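Local coordinates for GntR family transcriptional regulator (Streptococcus agalactiae, PDB 7B5U), which binds cyclic di-AMP through this RCK_C (TrkA-C) effector domain and probably regulates transcription as a DNA-binding factor of the GntR family, at residues Y6-S11 against D57-V62; I37-K42 against V52-D57. One frame throughout, in Å; residues are numbered along the deposited sequence.

In the fold
Both contacts lie in the single RCK_C domain, their centres about 9 Å apart. Contact 1 pairs strand 6-9, at one edge of the chain's four-stranded sheet, with strand 58-62; contact 2 sits at the C-terminal end of the next strand, 33-39, where the turn leaving strand 52-53 comes up against it. Along the chain the order is 6-11, 37-42, 52-57, 57-62, and 52-57 runs directly into 57-62 at the shared Asp-57. Backbone hydrogen bonds from Glu-38 N to His-58 O and from Gly-56 N to Val-10 O join them. Ile-34, which binds cyclic di-AMP, packs on Ile-59 of contact 1 and its side chain lies about 4 Å from that of Ile-53 in contact 2.

Contact 1. Residues Y6-S11 against D57-V62; sequences YEIIVS and DHIFFV
Residues 6-9 and 58-62 run antiparallel, their axes 4.6 Å apart at closest approach and their directions 159° apart. Tyr-6 with Phe-61 and Ile-8 with Ile-59 form the hydrogen-bonded pairs, Glu-7 with Phe-60 and Ile-9 with His-58 the non-hydrogen-bonded ones. Val-10 N continues the ladder to Asp-57 O at 3.0 Å, where Val-10 is the centre of an inverse gamma turn. On one face of the sheet the Glu-7 chain is fully extended, with CG anti to the backbone N (chi1 -178°), and runs beside Phe-60, its CG over the ring face. This reach delivers OE1 to His-58 ND1 at 2.6 Å, nearly straight and in the imidazole plane, using the carboxylate's anti lone pair. Ile-9 CG1 covers a face of the same imidazole, 3.6 Å from the ring centroid, so the ring is held at both edge and face. The other face carries apolar packing: Tyr-6 CB sits over Phe-61, 3.7 Å from the ring centroid, while Ile-8 CG2 meets that ring at its edge, 3.9 Å from Phe-61 CE2. Val-10 CG1 reaches Ile-59 CD1 at 3.7 Å. Helix 65-74 covers this side through Tyr-68 and Met-71; opposite, Phe-60 packs on Leu-3 of the second subunit. This is the pairing of an edge strand with its neighbour in the chain's four-stranded antiparallel sheet, one face covered by helix 65-74, in the RCK_C domain.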
loop_
_atom_site.group_PDB
_atom_site.type_symbol
_atom_site.label_atom_id
_atom_site.label_comp_id
_atom_site.label_asym_id
_atom_site.label_seq_id
_atom_site.Cartn_x
_atom_site.Cartn_y
_atom_site.Cartn_z
ATOM N N TYR A 6 7.160 -8.045 0.781
ATOM C CA TYR A 6 7.315 -9.251 -0.009
ATOM C C TYR A 6 7.488 -8.876 -1.478
ATOM O O TYR A 6 7.029 -7.821 -1.935
ATOM C CB TYR A 6 6.062 -10.111 0.113
ATOM C CG TYR A 6 5.846 -10.670 1.487
ATOM C CD1 TYR A 6 5.066 -9.996 2.412
ATOM C CD2 TYR A 6 6.434 -11.866 1.868
ATOM C CE1 TYR A 6 4.875 -10.498 3.682
ATOM C CE2 TYR A 6 6.245 -12.380 3.137
ATOM C CZ TYR A 6 5.464 -11.690 4.038
ATOM O OH TYR A 6 5.267 -12.182 5.309
ATOM N N GLU A 7 8.136 -9.771 -2.230
ATOM C CA GLU A 7 8.358 -9.590 -3.660
ATOM C C GLU A 7 7.873 -10.843 -4.368
ATOM O O GLU A 7 8.287 -11.952 -4.011
ATOM C CB GLU A 7 9.852 -9.377 -3.950
ATOM C CG GLU A 7 10.173 -9.134 -5.421
ATOM C CD GLU A 7 11.656 -8.924 -5.691
ATOM O OE1 GLU A 7 12.021 -8.733 -6.872
ATOM O OE2 GLU A 7 12.462 -8.947 -4.734
ATOM N N ILE A 8 6.991 -10.685 -5.352
ATOM C CA ILE A 8 6.610 -11.796 -6.217
ATOM C C ILE A 8 6.825 -11.402 -7.670
ATOM O O ILE A 8 6.587 -10.255 -8.062
ATOM C CB ILE A 8 5.165 -12.291 -5.991
ATOM C CG1 ILE A 8 4.143 -11.185 -6.263
ATOM C CG2 ILE A 8 5.005 -12.894 -4.604
ATOM C CD1 ILE A 8 2.710 -11.695 -6.280
ATOM N N ILE A 9 7.287 -12.361 -8.466
ATOM C CA ILE A 9 7.434 -12.191 -9.907
ATOM C C ILE A 9 6.241 -12.879 -10.561
ATOM O O ILE A 9 6.078 -14.099 -10.437
ATOM C CB ILE A 9 8.754 -12.801 -10.414
ATOM C CG1 ILE A 9 9.965 -12.182 -9.703
ATOM C CG2 ILE A 9 8.841 -12.639 -11.935
ATOM C CD1 ILE A 9 11.266 -12.927 -9.964
ATOM N N VAL A 10 5.393 -12.107 -11.239
ATOM C CA VAL A 10 4.176 -12.661 -11.829
ATOM C C VAL A 10 4.478 -13.239 -13.207
ATOM O O VAL A 10 4.085 -12.697 -14.251
ATOM C CB VAL A 10 2.991 -11.669 -11.775
ATOM C CG1 VAL A 10 2.564 -11.459 -10.330
ATOM C CG2 VAL A 10 3.334 -10.316 -12.422
ATOM N N SER A 11 5.181 -14.364 -13.205
ATOM C CA SER A 11 5.689 -14.973 -14.425
ATOM C C SER A 11 4.738 -15.989 -15.040
ATOM O O SER A 11 4.963 -16.409 -16.183
ATOM C CB SER A 11 7.042 -15.630 -14.146
ATOM O OG SER A 11 6.931 -16.565 -13.091
ATOM N N ASP A 57 6.370 -8.797 -14.360
ATOM C CA ASP A 57 6.625 -7.719 -13.419
ATOM C C ASP A 57 6.919 -8.277 -12.027
ATOM O O ASP A 57 6.513 -9.386 -11.669
ATOM C CB ASP A 57 5.404 -6.806 -13.318
ATOM C CG ASP A 57 5.198 -5.943 -14.546
ATOM O OD1 ASP A 57 6.045 -5.962 -15.461
ATOM O OD2 ASP A 57 4.179 -5.217 -14.585
ATOM N N HIS A 58 7.626 -7.479 -11.225
ATOM C CA HIS A 58 7.806 -7.782 -9.810
ATOM C C HIS A 58 6.858 -6.897 -9.016
ATOM O O HIS A 58 6.843 -5.672 -9.198
ATOM C CB HIS A 58 9.239 -7.513 -9.351
ATOM C CG HIS A 58 10.286 -8.301 -10.073
ATOM N ND1 HIS A 58 11.391 -8.809 -9.426
ATOM C CD2 HIS A 58 10.414 -8.659 -11.375
ATOM C CE1 HIS A 58 12.154 -9.446 -10.295
ATOM N NE2 HIS A 58 11.582 -9.374 -11.485
ATOM N N ILE A 59 6.059 -7.511 -8.147
ATOM C CA ILE A 59 5.137 -6.795 -7.272
ATOM C C ILE A 59 5.721 -6.826 -5.866
ATOM O O ILE A 59 5.997 -7.903 -5.323
ATOM C CB ILE A 59 3.735 -7.426 -7.262
ATOM C CG1 ILE A 59 3.170 -7.629 -8.669
ATOM C CG2 ILE A 59 2.784 -6.616 -6.367
ATOM C CD1 ILE A 59 1.808 -8.285 -8.645
ATOM N N PHE A 60 5.894 -5.646 -5.277
ATOM C CA PHE A 60 6.361 -5.491 -3.903
ATOM C C PHE A 60 5.167 -5.074 -3.054
ATOM O O PHE A 60 4.478 -4.114 -3.399
ATOM C CB PHE A 60 7.455 -4.417 -3.840
ATOM C CG PHE A 60 8.707 -4.794 -4.589
ATOM C CD1 PHE A 60 8.801 -4.595 -5.957
ATOM C CD2 PHE A 60 9.788 -5.354 -3.925
ATOM C CE1 PHE A 60 9.948 -4.965 -6.652
ATOM C CE2 PHE A 60 10.938 -5.717 -4.621
ATOM C CZ PHE A 60 11.015 -5.518 -5.983
ATOM N N PHE A 61 4.914 -5.778 -1.953
ATOM C CA PHE A 61 3.711 -5.519 -1.171
ATOM C C PHE A 61 3.959 -5.825 0.300
ATOM O O PHE A 61 4.802 -6.662 0.641
ATOM C CB PHE A 61 2.509 -6.327 -1.681
ATOM C CG PHE A 61 2.701 -7.818 -1.611
ATOM C CD1 PHE A 61 2.264 -8.535 -0.516
ATOM C CD2 PHE A 61 3.295 -8.507 -2.665
ATOM C CE1 PHE A 61 2.439 -9.918 -0.451
ATOM C CE2 PHE A 61 3.469 -9.880 -2.601
ATOM C CZ PHE A 61 3.031 -10.586 -1.507
ATOM N N VAL A 62 3.218 -5.137 1.173
ATOM C CA VAL A 62 3.265 -5.397 2.601
ATOM C C VAL A 62 2.066 -6.237 3.012
ATOM O O VAL A 62 1.013 -6.245 2.367
ATOM C CB VAL A 62 3.400 -4.122 3.467
ATOM C CG1 VAL A 62 4.704 -3.413 3.156
ATOM C CG2 VAL A 62 2.191 -3.201 3.302
#

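Contact 2. Residues I37-K42 against V52-D57; sequences IEHEGK and VIEQGD
His-39 points the ND1 edge of its ring at the carboxylate of Asp-57, and the two flat groups stand almost perpendicular, their planes 81° apart. ND1 donates to Asp-57 OD1 at 2.6 Å; the acceptor lies in the imidazole plane, and the nitrogen arrives on the syn side, slightly out of the carboxylate plane. A chi1 of 176° swings the His-39 ring away from its own backbone N and toward the 52-57 segment. There its CE1 comes within 3.7 Å of Glu-54 CG, put there by the first torsion of Glu-54 (chi1 -42°). Asp-57 OD1 also accepts from a water, 2.8 Å away; it thus has two donors, His-39 ND1 directly and a water that bridges to Glu-40 N. OD2 turns back to its own segment: Glu-54 N donates to it at 2.9 Å, from well above the carboxylate plane. The aspartate thus closes the type II beta turn 54-57 with its side chain and, through the turn's backbone hydrogen bond from Asp-57 N to Glu-54 O, its main chain, while clamping it to the beta hairpin of strands 33-39 and 42-45, which reverses in a type I' turn at residues 39-42. A negative Asp-57 would probably favour a protonated imidazole. Deeper in, Ile-37 CG2 packs alongside the Asp-57 side chain, 3.8 Å from OD2, and Ile-37 CD1 makes a loose apolar contact with Ile-53 CG1. Both isoleucines also pack on Ile-21 of helix 21-24, a residue of the cyclic di-AMP pocket.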
loop_
_atom_site.group_PDB
_atom_site.type_symbol
_atom_site.label_atom_id
_atom_site.label_comp_id
_atom_site.label_asym_id
_atom_site.label_seq_id
_atom_site.Cartn_x
_atom_site.Cartn_y
_atom_site.Cartn_z
ATOM N N ILE A 37 5.732 -1.454 -8.186
ATOM C CA ILE A 37 5.780 -2.397 -9.296
ATOM C C ILE A 37 7.095 -2.181 -10.023
ATOM O O ILE A 37 7.464 -1.039 -10.325
ATOM C CB ILE A 37 4.614 -2.198 -10.281
ATOM C CG1 ILE A 37 3.270 -2.383 -9.588
ATOM C CG2 ILE A 37 4.752 -3.158 -11.464
ATOM C CD1 ILE A 37 2.126 -1.819 -10.384
ATOM N N GLU A 38 7.786 -3.271 -10.329
ATOM C CA GLU A 38 8.942 -3.208 -11.205
ATOM C C GLU A 38 8.521 -3.765 -12.556
ATOM O O GLU A 38 8.034 -4.902 -12.638
ATOM C CB GLU A 38 10.118 -4.005 -10.652
ATOM C CG GLU A 38 11.374 -3.808 -11.475
ATOM C CD GLU A 38 12.501 -4.719 -11.044
ATOM O OE1 GLU A 38 12.347 -5.426 -10.021
ATOM O OE2 GLU A 38 13.545 -4.724 -11.728
ATOM N N HIS A 39 8.696 -2.963 -13.603
ATOM C CA HIS A 39 8.266 -3.310 -14.950
ATOM C C HIS A 39 9.388 -2.927 -15.899
ATOM O O HIS A 39 9.805 -1.765 -15.920
ATOM C CB HIS A 39 7.003 -2.517 -15.281
ATOM C CG HIS A 39 6.522 -2.711 -16.681
ATOM N ND1 HIS A 39 6.063 -3.924 -17.149
ATOM C CD2 HIS A 39 6.436 -1.847 -17.720
ATOM C CE1 HIS A 39 5.705 -3.796 -18.414
ATOM N NE2 HIS A 39 5.922 -2.547 -18.783
ATOM N N GLU A 40 9.892 -3.894 -16.662
ATOM C CA GLU A 40 11.001 -3.638 -17.578
ATOM C C GLU A 40 12.185 -3.000 -16.851
ATOM O O GLU A 40 12.883 -2.138 -17.391
ATOM C CB GLU A 40 10.554 -2.797 -18.780
ATOM C CG GLU A 40 9.408 -3.406 -19.580
ATOM C CD GLU A 40 8.728 -2.408 -20.511
ATOM O OE1 GLU A 40 8.992 -1.192 -20.392
ATOM O OE2 GLU A 40 7.922 -2.844 -21.360
ATOM N N GLY A 41 12.396 -3.414 -15.600
ATOM C CA GLY A 41 13.505 -2.936 -14.800
ATOM C C GLY A 41 13.314 -1.574 -14.171
ATOM O O GLY A 41 14.229 -1.094 -13.490
ATOM N N LYS A 42 12.157 -0.943 -14.365
ATOM C CA LYS A 42 11.858 0.386 -13.845
ATOM C C LYS A 42 10.857 0.258 -12.705
ATOM O O LYS A 42 9.958 -0.587 -12.756
ATOM C CB LYS A 42 11.265 1.267 -14.952
ATOM C CG LYS A 42 12.243 1.546 -16.094
ATOM C CD LYS A 42 11.556 2.134 -17.323
ATOM C CE LYS A 42 10.819 1.064 -18.120
ATOM N NZ LYS A 42 10.281 1.581 -19.415
ATOM N N VAL A 52 -0.823 -0.790 -14.097
ATOM C CA VAL A 52 -1.189 -2.089 -14.657
ATOM C C VAL A 52 -0.134 -3.121 -14.281
ATOM O O VAL A 52 1.059 -2.810 -14.192
ATOM C CB VAL A 52 -1.353 -1.986 -16.188
ATOM C CG1 VAL A 52 -1.746 -3.328 -16.810
ATOM C CG2 VAL A 52 -2.396 -0.936 -16.525
ATOM N N ILE A 53 -0.577 -4.341 -14.020
ATOM C CA ILE A 53 0.330 -5.438 -13.724
ATOM C C ILE A 53 0.450 -6.308 -14.967
ATOM O O ILE A 53 -0.543 -6.847 -15.465
ATOM C CB ILE A 53 -0.133 -6.232 -12.495
ATOM C CG1 ILE A 53 -0.203 -5.308 -11.277
ATOM C CG2 ILE A 53 0.814 -7.395 -12.229
ATOM C CD1 ILE A 53 -0.808 -5.955 -10.052
ATOM N N GLU A 54 1.678 -6.441 -15.478
ATOM C CA GLU A 54 1.956 -7.196 -16.694
ATOM C C GLU A 54 2.820 -8.409 -16.387
ATOM O O GLU A 54 3.512 -8.460 -15.369
ATOM C CB GLU A 54 2.708 -6.330 -17.710
ATOM C CG GLU A 54 2.215 -4.899 -17.843
ATOM C CD GLU A 54 1.037 -4.763 -18.773
ATOM O OE1 GLU A 54 0.375 -5.788 -19.045
ATOM O OE2 GLU A 54 0.776 -3.627 -19.234
ATOM N N GLN A 55 2.795 -9.379 -17.293
ATOM C CA GLN A 55 3.514 -10.617 -17.031
ATOM C C GLN A 55 5.008 -10.349 -16.905
ATOM O O GLN A 55 5.596 -9.606 -17.695
ATOM C CB GLN A 55 3.255 -11.649 -18.124
ATOM C CG GLN A 55 3.753 -13.027 -17.711
ATOM C CD GLN A 55 3.221 -14.118 -18.612
ATOM O OE1 GLN A 55 3.664 -14.274 -19.756
ATOM N NE2 GLN A 55 2.265 -14.888 -18.111
ATOM N N GLY A 56 5.623 -10.964 -15.899
ATOM C CA GLY A 56 7.030 -10.769 -15.638
ATOM C C GLY A 56 7.343 -9.640 -14.683
ATOM O O GLY A 56 8.492 -9.534 -14.225
ATOM N N ASP A 57 6.370 -8.797 -14.360
ATOM C CA ASP A 57 6.625 -7.719 -13.419
ATOM C C ASP A 57 6.919 -8.277 -12.027
ATOM O O ASP A 57 6.513 -9.386 -11.669
ATOM C CB ASP A 57 5.404 -6.806 -13.318
ATOM C CG ASP A 57 5.198 -5.943 -14.546
ATOM O OD1 ASP A 57 6.045 -5.962 -15.461
ATOM O OD2 ASP A 57 4.179 -5.217 -14.585
HETATM O O HOH W 1 8.660 -6.592 -16.152
#